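Local coordinates for protein hydrolase (Bacteroides thetaiotaomicron, PDB 2OBB) that is of unconfirmed function but binds a magnesium ion and is probably a hydrolase of the haloacid dehalogenase (HAD) type, at residues I26-A29 against V30-L33; W106-I109 against Y110-K114. One frame throughout, in Å; residues are numbered along the deposited sequence.

From the N terminus, the chain runs through strand 5-8 and the loop that follows it before reaching interaction 1, where the turn 26-29 passes into the first turn of helix 29-38. Interaction 2 comes later, after strand 93-95, within helix 106-115. Both are local and close no long loop; they stand in series, neither enclosing nor crossing the other. Their centres lie 11 Å apart and they meet in space: Ala29 CB packs on Trp106 NE1 at 3.3 Å, and Thr32 CG2 on Tyr110 CB at 3.7 Å. Helix 29-38 is thereby set beside helix 106-115, whose buried side rests on strand 93-95 of the parallel sheet.

Interaction 1: I26-A29 against V30-L33; sequences IPFA and VETL
Phe28 O receives two bonds from Thr32, one from its backbone N at 3.0 Å and one from its hydroxyl OG1 at 2.5 Å. Both donors lie off the plane of this carbonyl, reaching its oxygen from opposite faces. Thr32 OG1 can do this because it stands beside its own backbone N (chi1 -58°), which turns the hydroxyl back along the helix. One residue further on, Leu33 N donates to Ala29 O at 3.0 Å, while Thr32 N lies 3.1 Å from Ala29 O in a weak, bent second bond. Leu33 CG also passes 3.4 Å from Ala29 O, so alkyl groups as well as N-H groups crowd around that oxygen.

This is the tight side. Ala29, Thr32 and Leu33 are buried; Thr32 and Leu33 touch Trp106 of helix 106-115, and Val30 and Leu33 meet Leu66.

The solvent side is looser. Phe28 and Glu31 are exposed, and their side chains run alongside each other in the same direction. Glu31 OE1 lies near the ring plane at its edge, 4.2 Å from Phe28 CD1, with ring and carboxylate planes turned 75° apart. Such spacing indicates a slack edge contact.

Before the helix, Ala29 N donates to Ile26 O at 3.0 Å, closing a type II beta turn in which Phe28 takes a positive phi of 66°. Glu25 OE2 accepts from Val30 N, holding an amide of the first helical turn. Phe28 occupies the N-cap position, and the whole is a beta turn leading into the opening turn of helix 29-38, the helix of the beta-alpha-beta crossover that joins the parallel neighbours 5-8 and 42-45 in this probable HAD-type fold.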
loop_
_atom_site.group_PDB
_atom_site.type_symbol
_atom_site.label_atom_id
_atom_site.label_comp_id
_atom_site.label_asym_id
_atom_site.label_seq_id
_atom_site.Cartn_x
_atom_site.Cartn_y
_atom_site.Cartn_z
ATOM N N ILE A 26 0.128 -6.861 17.258
ATOM C CA ILE A 26 0.814 -5.584 17.433
ATOM C C ILE A 26 -0.012 -4.758 18.424
ATOM O O ILE A 26 -1.237 -4.693 18.296
ATOM C CB ILE A 26 0.973 -4.871 16.122
ATOM C CG1 ILE A 26 1.647 -5.816 15.102
ATOM C CG2 ILE A 26 1.725 -3.532 16.302
ATOM C CD1 ILE A 26 3.103 -6.055 15.328
ATOM N N PRO A 27 0.642 -4.180 19.458
ATOM C CA PRO A 27 -0.113 -3.494 20.497
ATOM C C PRO A 27 -1.222 -2.631 19.919
ATOM O O PRO A 27 -0.991 -1.887 18.975
ATOM C CB PRO A 27 0.951 -2.653 21.189
ATOM C CG PRO A 27 2.158 -3.552 21.159
ATOM C CD PRO A 27 2.093 -4.127 19.734
ATOM N N PHE A 28 -2.432 -2.812 20.451
ATOM C CA PHE A 28 -3.589 -1.943 20.175
ATOM C C PHE A 28 -4.082 -1.981 18.741
ATOM O O PHE A 28 -4.898 -1.140 18.353
ATOM C CB PHE A 28 -3.302 -0.508 20.635
ATOM C CG PHE A 28 -2.781 -0.457 22.048
ATOM C CD1 PHE A 28 -3.634 -0.657 23.123
ATOM C CD2 PHE A 28 -1.422 -0.263 22.291
ATOM C CE1 PHE A 28 -3.135 -0.664 24.442
ATOM C CE2 PHE A 28 -0.908 -0.247 23.586
ATOM C CZ PHE A 28 -1.771 -0.462 24.668
ATOM N N ALA A 29 -3.632 -2.977 17.977
ATOM C CA ALA A 29 -4.035 -3.066 16.567
ATOM C C ALA A 29 -5.542 -3.239 16.452
ATOM O O ALA A 29 -6.239 -2.379 15.883
ATOM C CB ALA A 29 -3.263 -4.214 15.825
ATOM N N VAL A 30 -6.049 -4.323 17.047
ATOM C CA VAL A 30 -7.471 -4.705 16.943
ATOM C C VAL A 30 -8.434 -3.658 17.549
ATOM O O VAL A 30 -9.400 -3.192 16.920
ATOM C CB VAL A 30 -7.744 -6.049 17.611
ATOM C CG1 VAL A 30 -9.235 -6.271 17.666
ATOM C CG2 VAL A 30 -7.064 -7.165 16.844
ATOM N N GLU A 31 -8.144 -3.280 18.770
ATOM C CA GLU A 31 -8.827 -2.167 19.365
ATOM C C GLU A 31 -8.855 -0.877 18.512
ATOM O O GLU A 31 -9.877 -0.206 18.465
ATOM C CB GLU A 31 -8.224 -1.925 20.736
ATOM C CG GLU A 31 -8.461 -0.576 21.288
ATOM C CD GLU A 31 -7.867 -0.452 22.670
ATOM O OE1 GLU A 31 -7.688 -1.523 23.325
ATOM O OE2 GLU A 31 -7.571 0.704 23.080
ATOM N N THR A 32 -7.743 -0.517 17.871
ATOM C CA THR A 32 -7.673 0.756 17.126
ATOM C C THR A 32 -8.544 0.638 15.869
ATOM O O THR A 32 -9.243 1.583 15.467
ATOM C CB THR A 32 -6.186 1.165 16.764
ATOM O OG1 THR A 32 -5.414 1.277 17.975
ATOM C CG2 THR A 32 -6.116 2.509 16.010
ATOM N N LEU A 33 -8.495 -0.542 15.269
ATOM C CA LEU A 33 -9.273 -0.809 14.092
ATOM C C LEU A 33 -10.764 -0.775 14.449
ATOM O O LEU A 33 -11.569 -0.169 13.733
ATOM C CB LEU A 33 -8.849 -2.142 13.456
ATOM C CG LEU A 33 -7.520 -2.160 12.695
ATOM C CD1 LEU A 33 -7.076 -3.609 12.333
ATOM C CD2 LEU A 33 -7.602 -1.294 11.444
#

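Interaction 2: W106-I109 against Y110-K114; sequences WGII and YEMIK
Four successive i to i+4 bonds, from Tyr110 N to Trp106 O (2.9 Å) through Ile113 N to Ile109 O (3.1 Å), define a regular alpha-helix, with N-H...O angles of 158° (Met112 N to Ile108 O) to 176° (Glu111 N to Gly107 O). The bent selenomethionine Met112 (chi3 -55°) folds its chain back over the preceding turn: CG lies 3.8 Å from Ile108 CG2, and CE reaches Ile109 CA at 3.5 Å. Ile109 and Ile113 run side by side, Ile109 CG2 meeting Ile113 CD1 at 3.9 Å.

Ile109 and Ile113 belong to the side of this amphipathic helix that faces the parallel sheet, touching Ile95 and Leu93 of strand 93-95; Ile108 and Met112 pack on Ile122 of helix 119-123, and Met112 and Ile113 also on Val100 of the second subunit. Ile109 CD1 sits 3.6 Å above one face of the Trp106 ring, offset toward its rim, and Trp106 NE1 donates to Thr13 O, in what is probably a HAD-type DxDx(T/V) motif; its Asp9 and Asp11 bind the magnesium ion.

Tyr110 OH and Glu111 find their main partners outside this segment, in a hydrogen bond with Glu39 and a salt bridge with Lys117; Lys114 NZ bonds weakly to Tyr110 OH.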
loop_
_atom_site.group_PDB
_atom_site.type_symbol
_atom_site.label_atom_id
_atom_site.label_comp_id
_atom_site.label_asym_id
_atom_site.label_seq_id
_atom_site.Cartn_x
_atom_site.Cartn_y
_atom_site.Cartn_z
ATOM N N TRP A 106 -0.012 2.112 16.273
ATOM C CA TRP A 106 -1.426 2.309 16.068
ATOM C C TRP A 106 -1.969 3.598 16.683
ATOM O O TRP A 106 -2.879 4.197 16.110
ATOM C CB TRP A 106 -2.167 1.080 16.541
ATOM C CG TRP A 106 -1.993 -0.027 15.543
ATOM C CD1 TRP A 106 -1.114 -1.080 15.604
ATOM C CD2 TRP A 106 -2.752 -0.201 14.341
ATOM N NE1 TRP A 106 -1.279 -1.901 14.487
ATOM C CE2 TRP A 106 -2.282 -1.385 13.706
ATOM C CE3 TRP A 106 -3.776 0.531 13.734
ATOM C CZ2 TRP A 106 -2.800 -1.842 12.483
ATOM C CZ3 TRP A 106 -4.312 0.052 12.491
ATOM C CH2 TRP A 106 -3.819 -1.122 11.903
ATOM N N GLY A 107 -1.391 4.041 17.805
ATOM C CA GLY A 107 -1.623 5.402 18.299
ATOM C C GLY A 107 -1.491 6.479 17.226
ATOM O O GLY A 107 -2.387 7.309 17.058
ATOM N N ILE A 108 -0.386 6.457 16.483
ATOM C CA ILE A 108 -0.128 7.469 15.496
ATOM C C ILE A 108 -0.986 7.243 14.253
ATOM O O ILE A 108 -1.478 8.200 13.673
ATOM C CB ILE A 108 1.373 7.620 15.155
ATOM C CG1 ILE A 108 2.098 8.366 16.273
ATOM C CG2 ILE A 108 1.560 8.538 13.934
ATOM C CD1 ILE A 108 2.848 7.486 17.205
ATOM N N ILE A 109 -1.185 5.984 13.865
ATOM C CA ILE A 109 -2.061 5.676 12.754
ATOM C C ILE A 109 -3.413 6.334 13.013
ATOM O O ILE A 109 -3.935 7.060 12.159
ATOM C CB ILE A 109 -2.220 4.122 12.518
ATOM C CG1 ILE A 109 -0.941 3.520 11.896
ATOM C CG2 ILE A 109 -3.429 3.820 11.622
ATOM C CD1 ILE A 109 -0.947 1.932 11.818
ATOM N N TYR A 110 -3.955 6.114 14.211
ATOM C CA TYR A 110 -5.235 6.678 14.600
ATOM C C TYR A 110 -5.272 8.216 14.567
ATOM O O TYR A 110 -6.158 8.819 13.943
ATOM C CB TYR A 110 -5.636 6.150 15.968
ATOM C CG TYR A 110 -6.963 6.686 16.422
ATOM C CD1 TYR A 110 -8.158 6.228 15.854
ATOM C CD2 TYR A 110 -7.027 7.669 17.406
ATOM C CE1 TYR A 110 -9.399 6.750 16.259
ATOM C CE2 TYR A 110 -8.247 8.189 17.829
ATOM C CZ TYR A 110 -9.430 7.730 17.256
ATOM O OH TYR A 110 -10.627 8.253 17.707
ATOM N N GLU A 111 -4.320 8.858 15.233
ATOM C CA GLU A 111 -4.221 10.323 15.150
ATOM C C GLU A 111 -4.171 10.822 13.699
ATOM O O GLU A 111 -4.812 11.810 13.359
ATOM C CB GLU A 111 -3.027 10.843 15.945
ATOM C CG GLU A 111 -2.748 12.312 15.767
ATOM C CD GLU A 111 -1.609 12.818 16.660
ATOM O OE1 GLU A 111 -0.901 11.973 17.279
ATOM O OE2 GLU A 111 -1.413 14.063 16.747
HETATM N N MSE A 112 -3.421 10.147 12.839
HETATM C CA MSE A 112 -3.275 10.607 11.449
HETATM C C MSE A 112 -4.611 10.572 10.680
HETATM O O MSE A 112 -4.982 11.546 10.008
HETATM C CB MSE A 112 -2.217 9.781 10.716
HETATM C CG MSE A 112 -0.824 9.904 11.285
HETATM SE SE MSE A 112 0.511 8.908 10.219
HETATM C CE MSE A 112 -0.203 7.143 10.182
ATOM N N ILE A 113 -5.319 9.450 10.786
ATOM C CA ILE A 113 -6.641 9.292 10.179
ATOM C C ILE A 113 -7.655 10.296 10.764
ATOM O O ILE A 113 -8.372 10.990 10.017
ATOM C CB ILE A 113 -7.161 7.853 10.386
ATOM C CG1 ILE A 113 -6.197 6.869 9.757
ATOM C CG2 ILE A 113 -8.549 7.692 9.833
ATOM C CD1 ILE A 113 -6.570 5.452 9.942
ATOM N N LYS A 114 -7.690 10.363 12.099
ATOM C CA LYS A 114 -8.657 11.166 12.826
ATOM C C LYS A 114 -8.450 12.657 12.613
ATOM O O LYS A 114 -9.404 13.393 12.389
ATOM C CB LYS A 114 -8.584 10.835 14.323
ATOM C CG LYS A 114 -9.683 11.465 15.152
ATOM C CD LYS A 114 -10.956 10.627 15.117
ATOM C CE LYS A 114 -12.111 11.385 15.783
ATOM N NZ LYS A 114 -12.044 11.246 17.261
#